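Local coordinates for amidohydrolase (Thermotoga maritima, PDB 3OOQ), which belongs to the metal-dependent amidohydrolases and may hydrolyse cyclic amide bonds, perhaps as an allantoinase, though its substrate is not established, at residues F[83-88]-F[207-212]; F[170-175]-F[230-235]; F[362-367]-F[373-378]. One frame throughout, in Å; residues are numbered along the deposited sequence.

The three contacts lie on two sides of the folded amidohydrolase chain. Contacts 1 and 2 are neighbours, their centres about 20 Å apart and their nearest atoms about 8 Å apart, and their segments alternate along the sequence: 83-88, 170-175, 207-212, 230-235. Residues 170-175 begin helix 172-198, the next helix, 208-217, carries residues 207-212, and helix 230-243 carries residues 230-235. Contact 3 follows later in the chain, as a hairpin of strands 361-364 and 375-380. Its centre lies about 42 and 43 Å from those of contacts 1 and 2, on the opposite side of the chain's centre. All three contacts have residues of other subunits within reach, so both sides of the fold lie near other subunits.

Contact 1: residues F[83-88]-F[207-212]; sequences ATDPVT and DLKMEV
K209, in the first turn of helix 208-217, reaches across to an Asx turn in the loop 83-88 and binds it through both charge and a backbone carbonyl. The firmer bond is neutral on the loop side: K209 NZ donates to V87 O at 3.0 Å, almost straight down the carbonyl axis (C=O...N angle 173°). The ionic part is a long, weak salt bridge from K209 NZ to D85 OD1, 3.4 Å. Beyond CG the lysine chain is extended, which carries NZ to the loop; it meets the aspartate from the opposite direction, and K209 CE lies 3.6 Å from V87 O.

Hydrogen bonds within each segment fix the partners. V87 N donates to D85 OD2, closing the Asx turn, while D207 is the N-cap of the helix, its OD1 accepting from K209 N at 2.8 Å and more distantly from M210 N, both weak bonds.

As for packing, helix 172-198 lies beside both segments: V87 touches V178 and Y182, and M210 touches Y182 and Y189. D85 packs on T168 of the second subunit. In the Asx turn, V87 N sits 3.0 Å from D85 OD2, above the carboxylate plane.

Contact 2: residues F[170-175]-F[230-235]; sequences STRMGT and ADDILT
R172 and D232 form a salt bridge that ties helix 172-198, at its start, to helix 230-243, which follows strand 223-227 of the main sheet. Its main bond is R172 NE to D232 OD2, 3.0 Å and nearly straight, with an N-H...O angle of 168°. The carboxylate oxygen offers its syn lone pair and lies at the guanidinium edge, virtually in plane. Two weaker bonds widen the grip: R172 NE also reaches D232 OD1 at 3.1 Å, and R172 NH2 reaches D232 OD2 at 3.4 Å. The two flat groups are only 12° from coplanar, although the side chains cross at about a right angle. The arginine's other terminal nitrogen, NH1, forms a salt bridge with D79 of the third subunit.

D231 plays a different part. Its OD2 stands 4.3 Å from R172 NE, well out of the guanidinium plane, so the attraction is one of charge alone; the same oxygen pairs with R229. CG of D231 sits between the backbone N and the carbonyl carbon (chi1 59°), turning the carboxylate toward the arginine's CD.

Further out, each helix secures its own first turn. T171 is an N-cap, its OG1 accepting from G174 N at 3.0 Å, and T235 OG1 donates to D231 O. D232 packs on F154 and A227, R172 on E156, and D231 on F97 of the third subunit.

With R229 and K159 also close to R172, the positive charges here would probably be costly without D231, D232 and the neighbour's D79. R172 thus bonds both the neighbouring helix and the third subunit, so it probably contributes to both interfaces.

Contact 3: residues F[362-367]-F[373-378]; sequences VVWSGH and SVVERV
The indole of W364 receives V375 CG2 over one face, a CH-pi contact 3.6 Å from the centroid of the six-membered ring and 9° off its normal. S373 CB approaches the ring obliquely, near CE3. Beyond the two segments, F56 meets the indole with the ring planes steeply inclined, F54 and F59 also touch it, and R324 of the fourth subunit packs on it. A chi2 of 86° turns the W364 ring so that a face meets V375 CG2. Replacing W364 with an alanine is likely to leave V375 CG2 without its aromatic cover and open a gap beside F56.

On the same side of the sheet, V362 CG1 meets V375 CG1 at 3.8 Å, and V362 lies alongside V378. V363 and R377 share the other side, where R377 CB rests against V363 CG2 while the guanidinium leads away toward Y379.

The hairpin is antiparallel and broken by a classic beta bulge: E376 and R377 both face V363. V363 O accepts from E376 N at 2.7 Å and, weakly, from R377 N at 3.4 Å, while V363 N donates to R377 O. Past the bulge, S365 N donates to V374 O, and S365 OG accepts from V374 N at 2.8 Å. S373 OG lies doubtfully close to H367 O and also bonds D370 O. E376 OE2 pairs with K53 and also lies 3.3 Å from S365 CB.

S365 thus continues the cross-strand bonding where its strand ends, giving its N-H to V374 O and taking V374 N on its hydroxyl, and the bulge lets one carbonyl accept from two amides, the second weakly, while V375 stays against W364 and F386.

Contact 1: residues F[83-88]-F[207-212]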
loop_
_atom_site.group_PDB
_atom_site.type_symbol
_atom_site.label_atom_id
_atom_site.label_comp_id
_atom_site.label_asym_id
_atom_site.label_seq_id
_atom_site.Cartn_x
_atom_site.Cartn_y
_atom_site.Cartn_z
ATOM N N ALA F 83 -19.085 6.499 -7.967
ATOM C CA ALA F 83 -17.827 6.397 -8.695
ATOM C C ALA F 83 -17.062 5.115 -8.366
ATOM O O ALA F 83 -15.852 5.147 -8.155
ATOM C CB ALA F 83 -16.970 7.637 -8.419
ATOM N N THR F 84 -17.780 3.991 -8.334
ATOM C CA THR F 84 -17.201 2.681 -8.020
ATOM C C THR F 84 -17.413 1.694 -9.157
ATOM O O THR F 84 -17.173 0.488 -9.000
ATOM C CB THR F 84 -17.872 2.092 -6.779
ATOM O OG1 THR F 84 -19.289 2.016 -7.013
ATOM C CG2 THR F 84 -17.606 2.986 -5.573
ATOM N N ASP F 85 -17.881 2.208 -10.295
ATOM C CA ASP F 85 -18.288 1.379 -11.422
ATOM C C ASP F 85 -18.617 2.336 -12.568
ATOM O O ASP F 85 -19.452 3.235 -12.395
ATOM C CB ASP F 85 -19.527 0.545 -11.035
ATOM C CG ASP F 85 -19.963 -0.418 -12.131
ATOM O OD1 ASP F 85 -20.650 -1.403 -11.805
ATOM O OD2 ASP F 85 -19.664 -0.204 -13.315
ATOM N N PRO F 86 -17.963 2.167 -13.738
ATOM C CA PRO F 86 -18.165 3.178 -14.787
ATOM C C PRO F 86 -19.541 3.094 -15.472
ATOM O O PRO F 86 -19.876 3.970 -16.255
ATOM C CB PRO F 86 -17.007 2.905 -15.780
ATOM C CG PRO F 86 -16.645 1.490 -15.566
ATOM C CD PRO F 86 -16.964 1.148 -14.125
ATOM N N VAL F 87 -20.331 2.060 -15.163
ATOM C CA VAL F 87 -21.649 1.864 -15.774
ATOM C C VAL F 87 -22.703 1.639 -14.692
ATOM O O VAL F 87 -22.971 0.498 -14.305
ATOM C CB VAL F 87 -21.642 0.666 -16.754
ATOM C CG1 VAL F 87 -22.968 0.555 -17.507
ATOM C CG2 VAL F 87 -20.505 0.777 -17.754
ATOM N N THR F 88 -23.289 2.726 -14.201
ATOM C CA THR F 88 -24.365 2.646 -13.221
ATOM C C THR F 88 -25.682 3.308 -13.687
ATOM O O THR F 88 -26.223 4.172 -12.992
ATOM C CB THR F 88 -23.932 3.240 -11.862
ATOM O OG1 THR F 88 -23.574 4.618 -12.036
ATOM C CG2 THR F 88 -22.740 2.477 -11.276
ATOM N N ASP F 207 -33.065 -7.205 -16.116
ATOM C CA ASP F 207 -31.859 -6.598 -15.601
ATOM C C ASP F 207 -32.086 -5.105 -15.525
ATOM O O ASP F 207 -32.309 -4.436 -16.531
ATOM C CB ASP F 207 -30.657 -6.921 -16.495
ATOM C CG ASP F 207 -29.346 -6.300 -15.988
ATOM O OD1 ASP F 207 -29.351 -5.192 -15.437
ATOM O OD2 ASP F 207 -28.286 -6.917 -16.165
ATOM N N LEU F 208 -31.990 -4.598 -14.304
ATOM C CA LEU F 208 -32.258 -3.210 -13.988
ATOM C C LEU F 208 -31.435 -2.256 -14.858
ATOM O O LEU F 208 -31.950 -1.251 -15.335
ATOM C CB LEU F 208 -31.939 -2.995 -12.504
ATOM C CG LEU F 208 -32.892 -2.163 -11.676
ATOM C CD1 LEU F 208 -34.303 -2.745 -11.751
ATOM C CD2 LEU F 208 -32.364 -2.135 -10.238
ATOM N N LYS F 209 -30.156 -2.583 -15.057
ATOM C CA LYS F 209 -29.257 -1.763 -15.883
ATOM C C LYS F 209 -29.662 -1.781 -17.361
ATOM O O LYS F 209 -29.592 -0.757 -18.042
ATOM C CB LYS F 209 -27.801 -2.248 -15.746
ATOM C CG LYS F 209 -27.144 -2.077 -14.380
ATOM C CD LYS F 209 -25.683 -2.571 -14.482
ATOM C CE LYS F 209 -24.859 -2.362 -13.220
ATOM N NZ LYS F 209 -23.371 -2.419 -13.582
HETATM N N MSE F 210 -30.071 -2.947 -17.846
HETATM C CA MSE F 210 -30.522 -3.100 -19.222
HETATM C C MSE F 210 -31.869 -2.419 -19.464
HETATM O O MSE F 210 -32.100 -1.876 -20.549
HETATM C CB MSE F 210 -30.647 -4.582 -19.604
HETATM C CG MSE F 210 -29.373 -5.392 -19.578
HETATM SE SE MSE F 210 -28.041 -4.803 -20.900
HETATM C CE MSE F 210 -26.997 -3.697 -19.738
ATOM N N GLU F 211 -32.753 -2.460 -18.465
ATOM C CA GLU F 211 -34.083 -1.853 -18.585
ATOM C C GLU F 211 -34.031 -0.346 -18.882
ATOM O O GLU F 211 -34.749 0.121 -19.744
ATOM C CB GLU F 211 -34.958 -2.156 -17.353
ATOM C CG GLU F 211 -35.439 -3.608 -17.283
ATOM C CD GLU F 211 -36.557 -3.915 -18.287
ATOM O OE1 GLU F 211 -36.663 -5.058 -18.765
ATOM O OE2 GLU F 211 -37.330 -3.000 -18.606
ATOM N N VAL F 212 -33.164 0.402 -18.206
ATOM C CA VAL F 212 -33.012 1.842 -18.467
ATOM C C VAL F 212 -32.426 2.103 -19.838
ATOM O O VAL F 212 -32.790 3.084 -20.497
ATOM C CB VAL F 212 -32.032 2.563 -17.487
ATOM C CG1 VAL F 212 -32.481 4.019 -17.303
ATOM C CG2 VAL F 212 -31.944 1.865 -16.179
#

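Contact 2: residues F[170-175]-F[230-235]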
loop_
_atom_site.group_PDB
_atom_site.type_symbol
_atom_site.label_atom_id
_atom_site.label_comp_id
_atom_site.label_asym_id
_atom_site.label_seq_id
_atom_site.Cartn_x
_atom_site.Cartn_y
_atom_site.Cartn_z
ATOM N N SER F 170 -9.373 4.788 -19.021
ATOM C CA SER F 170 -8.308 5.709 -18.664
ATOM C C SER F 170 -8.046 6.661 -19.833
ATOM O O SER F 170 -7.172 7.509 -19.745
ATOM C CB SER F 170 -7.025 4.929 -18.311
ATOM O OG SER F 170 -6.554 4.156 -19.409
ATOM N N THR F 171 -8.799 6.507 -20.927
ATOM C CA THR F 171 -8.619 7.333 -22.127
ATOM C C THR F 171 -10.000 7.680 -22.696
ATOM O O THR F 171 -10.987 7.006 -22.402
ATOM C CB THR F 171 -7.834 6.578 -23.243
ATOM O OG1 THR F 171 -8.590 5.433 -23.651
ATOM C CG2 THR F 171 -6.430 6.121 -22.765
ATOM N N ARG F 172 -10.054 8.703 -23.535
ATOM C CA ARG F 172 -11.262 8.982 -24.323
ATOM C C ARG F 172 -11.702 7.796 -25.185
ATOM O O ARG F 172 -12.893 7.561 -25.319
ATOM C CB ARG F 172 -11.066 10.244 -25.186
ATOM C CG ARG F 172 -11.134 11.548 -24.378
ATOM C CD ARG F 172 -10.999 12.785 -25.288
ATOM N NE ARG F 172 -11.258 14.028 -24.551
ATOM C CZ ARG F 172 -10.369 14.682 -23.803
ATOM N NH1 ARG F 172 -9.131 14.217 -23.642
ATOM N NH2 ARG F 172 -10.732 15.796 -23.185
HETATM N N MSE F 173 -10.751 7.055 -25.766
HETATM C CA MSE F 173 -11.066 5.868 -26.566
HETATM C C MSE F 173 -11.846 4.860 -25.726
HETATM O O MSE F 173 -12.820 4.265 -26.197
HETATM C CB MSE F 173 -9.801 5.154 -27.081
HETATM C CG MSE F 173 -8.756 6.025 -27.769
HETATM SE SE MSE F 173 -7.448 4.846 -28.613
HETATM C CE MSE F 173 -6.586 4.192 -26.935
ATOM N N GLY F 174 -11.370 4.665 -24.495
ATOM C CA GLY F 174 -11.978 3.744 -23.542
ATOM C C GLY F 174 -13.353 4.176 -23.064
ATOM O O GLY F 174 -14.230 3.340 -22.931
ATOM N N THR F 175 -13.537 5.467 -22.787
ATOM C CA THR F 175 -14.865 5.994 -22.371
ATOM C C THR F 175 -15.962 5.709 -23.415
ATOM O O THR F 175 -17.041 5.219 -23.088
ATOM C CB THR F 175 -14.774 7.496 -22.114
ATOM O OG1 THR F 175 -13.805 7.720 -21.091
ATOM C CG2 THR F 175 -16.137 8.106 -21.693
ATOM N N ALA F 230 -14.824 20.116 -28.022
ATOM C CA ALA F 230 -15.652 19.960 -29.233
ATOM C C ALA F 230 -15.700 18.502 -29.726
ATOM O O ALA F 230 -16.769 18.006 -30.118
ATOM C CB ALA F 230 -15.173 20.919 -30.375
ATOM N N ASP F 231 -14.550 17.828 -29.699
ATOM C CA ASP F 231 -14.476 16.433 -30.133
ATOM C C ASP F 231 -15.311 15.469 -29.272
ATOM O O ASP F 231 -15.886 14.523 -29.808
ATOM C CB ASP F 231 -13.018 15.932 -30.278
ATOM C CG ASP F 231 -12.212 16.026 -28.974
ATOM O OD1 ASP F 231 -12.401 16.972 -28.205
ATOM O OD2 ASP F 231 -11.375 15.143 -28.711
ATOM N N ASP F 232 -15.362 15.708 -27.957
ATOM C CA ASP F 232 -16.194 14.882 -27.064
ATOM C C ASP F 232 -17.676 15.086 -27.323
ATOM O O ASP F 232 -18.441 14.129 -27.234
ATOM C CB ASP F 232 -15.921 15.169 -25.589
ATOM C CG ASP F 232 -14.559 14.660 -25.131
ATOM O OD1 ASP F 232 -14.191 13.514 -25.476
ATOM O OD2 ASP F 232 -13.853 15.447 -24.471
ATOM N N ILE F 233 -18.085 16.328 -27.609
ATOM C CA ILE F 233 -19.472 16.609 -28.027
ATOM C C ILE F 233 -19.825 15.823 -29.289
ATOM O O ILE F 233 -20.870 15.192 -29.370
ATOM C CB ILE F 233 -19.722 18.132 -28.260
ATOM C CG1 ILE F 233 -19.433 18.959 -26.995
ATOM C CG2 ILE F 233 -21.157 18.381 -28.712
ATOM C CD1 ILE F 233 -19.157 20.470 -27.285
ATOM N N LEU F 234 -18.929 15.825 -30.262
ATOM C CA LEU F 234 -19.170 15.129 -31.536
ATOM C C LEU F 234 -19.184 13.611 -31.343
ATOM O O LEU F 234 -19.967 12.928 -31.971
ATOM C CB LEU F 234 -18.132 15.529 -32.587
ATOM C CG LEU F 234 -18.194 16.992 -33.034
ATOM C CD1 LEU F 234 -16.871 17.384 -33.693
ATOM C CD2 LEU F 234 -19.362 17.227 -33.998
ATOM N N THR F 235 -18.338 13.108 -30.447
ATOM C CA THR F 235 -18.339 11.675 -30.103
ATOM C C THR F 235 -19.681 11.289 -29.481
ATOM O O THR F 235 -20.267 10.270 -29.829
ATOM C CB THR F 235 -17.185 11.330 -29.107
ATOM O OG1 THR F 235 -15.935 11.543 -29.751
ATOM C CG2 THR F 235 -17.238 9.862 -28.654
#

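Contact 3: residues F[362-367]-F[373-378]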
loop_
_atom_site.group_PDB
_atom_site.type_symbol
_atom_site.label_atom_id
_atom_site.label_comp_id
_atom_site.label_asym_id
_atom_site.label_seq_id
_atom_site.Cartn_x
_atom_site.Cartn_y
_atom_site.Cartn_z
ATOM N N VAL F 362 -43.189 33.647 -8.928
ATOM C CA VAL F 362 -42.311 34.325 -7.981
ATOM C C VAL F 362 -42.593 35.811 -8.012
ATOM O O VAL F 362 -42.595 36.415 -9.085
ATOM C CB VAL F 362 -40.815 34.078 -8.327
ATOM C CG1 VAL F 362 -39.913 34.752 -7.295
ATOM C CG2 VAL F 362 -40.520 32.574 -8.396
ATOM N N VAL F 363 -42.844 36.382 -6.831
ATOM C CA VAL F 363 -43.003 37.824 -6.658
ATOM C C VAL F 363 -41.646 38.417 -6.336
ATOM O O VAL F 363 -41.069 38.133 -5.290
ATOM C CB VAL F 363 -44.019 38.197 -5.518
ATOM C CG1 VAL F 363 -44.132 39.715 -5.376
ATOM C CG2 VAL F 363 -45.399 37.569 -5.760
ATOM N N TRP F 364 -41.144 39.232 -7.257
ATOM C CA TRP F 364 -39.888 39.938 -7.101
ATOM C C TRP F 364 -40.181 41.408 -6.778
ATOM O O TRP F 364 -41.175 41.987 -7.268
ATOM C CB TRP F 364 -39.100 39.902 -8.398
ATOM C CG TRP F 364 -38.433 38.605 -8.701
ATOM C CD1 TRP F 364 -38.992 37.530 -9.336
ATOM C CD2 TRP F 364 -37.079 38.232 -8.398
ATOM N NE1 TRP F 364 -38.077 36.505 -9.434
ATOM C CE2 TRP F 364 -36.893 36.910 -8.878
ATOM C CE3 TRP F 364 -36.009 38.879 -7.757
ATOM C CZ2 TRP F 364 -35.683 36.221 -8.746
ATOM C CZ3 TRP F 364 -34.787 38.190 -7.634
ATOM C CH2 TRP F 364 -34.644 36.877 -8.125
ATOM N N SER F 365 -39.289 42.002 -5.989
ATOM C CA SER F 365 -39.393 43.394 -5.573
ATOM C C SER F 365 -39.074 44.328 -6.744
ATOM O O SER F 365 -39.479 45.484 -6.748
ATOM C CB SER F 365 -38.431 43.667 -4.392
ATOM O OG SER F 365 -37.077 43.727 -4.834
ATOM N N GLY F 366 -38.330 43.805 -7.714
ATOM C CA GLY F 366 -37.883 44.550 -8.890
ATOM C C GLY F 366 -37.418 43.524 -9.901
ATOM O O GLY F 366 -37.604 42.315 -9.693
ATOM N N HIS F 367 -36.790 43.978 -10.984
ATOM C CA HIS F 367 -36.354 43.056 -12.026
ATOM C C HIS F 367 -35.302 42.069 -11.468
ATOM O O HIS F 367 -34.389 42.489 -10.756
ATOM C CB HIS F 367 -35.794 43.824 -13.225
ATOM C CG HIS F 367 -35.688 42.987 -14.466
ATOM N ND1 HIS F 367 -34.791 41.945 -14.590
ATOM C CD2 HIS F 367 -36.379 43.028 -15.630
ATOM C CE1 HIS F 367 -34.938 41.377 -15.773
ATOM N NE2 HIS F 367 -35.890 42.021 -16.427
ATOM N N SER F 373 -32.833 43.773 -6.489
ATOM C CA SER F 373 -34.137 43.114 -6.355
ATOM C C SER F 373 -34.085 41.883 -5.460
ATOM O O SER F 373 -33.060 41.200 -5.406
ATOM C CB SER F 373 -34.702 42.731 -7.725
ATOM O OG SER F 373 -34.609 43.811 -8.632
ATOM N N VAL F 374 -35.196 41.613 -4.769
ATOM C CA VAL F 374 -35.296 40.460 -3.876
ATOM C C VAL F 374 -36.589 39.695 -4.109
ATOM O O VAL F 374 -37.591 40.268 -4.535
ATOM C CB VAL F 374 -35.200 40.853 -2.360
ATOM C CG1 VAL F 374 -33.913 41.658 -2.070
ATOM C CG2 VAL F 374 -36.430 41.605 -1.908
ATOM N N VAL F 375 -36.556 38.407 -3.808
ATOM C CA VAL F 375 -37.741 37.576 -3.856
ATOM C C VAL F 375 -38.603 37.820 -2.622
ATOM O O VAL F 375 -38.156 37.623 -1.503
ATOM C CB VAL F 375 -37.372 36.085 -3.948
ATOM C CG1 VAL F 375 -38.608 35.197 -3.741
ATOM C CG2 VAL F 375 -36.710 35.794 -5.278
ATOM N N GLU F 376 -39.847 38.245 -2.841
ATOM C CA GLU F 376 -40.759 38.460 -1.727
ATOM C C GLU F 376 -41.585 37.228 -1.398
ATOM O O GLU F 376 -41.870 36.975 -0.235
ATOM C CB GLU F 376 -41.641 39.682 -1.986
ATOM C CG GLU F 376 -40.787 40.956 -2.164
ATOM C CD GLU F 376 -41.591 42.237 -2.215
ATOM O OE1 GLU F 376 -42.843 42.157 -2.242
ATOM O OE2 GLU F 376 -40.955 43.321 -2.237
ATOM N N ARG F 377 -41.975 36.472 -2.418
ATOM C CA ARG F 377 -42.827 35.293 -2.232
ATOM C C ARG F 377 -42.637 34.326 -3.364
ATOM O O ARG F 377 -42.333 34.746 -4.475
ATOM C CB ARG F 377 -44.313 35.670 -2.224
ATOM C CG ARG F 377 -44.796 36.377 -0.983
ATOM C CD ARG F 377 -46.294 36.427 -1.009
ATOM N NE ARG F 377 -46.853 37.377 -0.047
ATOM C CZ ARG F 377 -48.154 37.597 0.100
ATOM N NH1 ARG F 377 -49.026 36.940 -0.652
ATOM N NH2 ARG F 377 -48.579 38.477 1.002
ATOM N N VAL F 378 -42.863 33.044 -3.089
ATOM C CA VAL F 378 -42.815 32.002 -4.120
ATOM C C VAL F 378 -43.995 31.072 -3.911
ATOM O O VAL F 378 -44.256 30.636 -2.781
ATOM C CB VAL F 378 -41.503 31.158 -4.078
ATOM C CG1 VAL F 378 -41.480 30.103 -5.231
ATOM C CG2 VAL F 378 -40.273 32.056 -4.162
#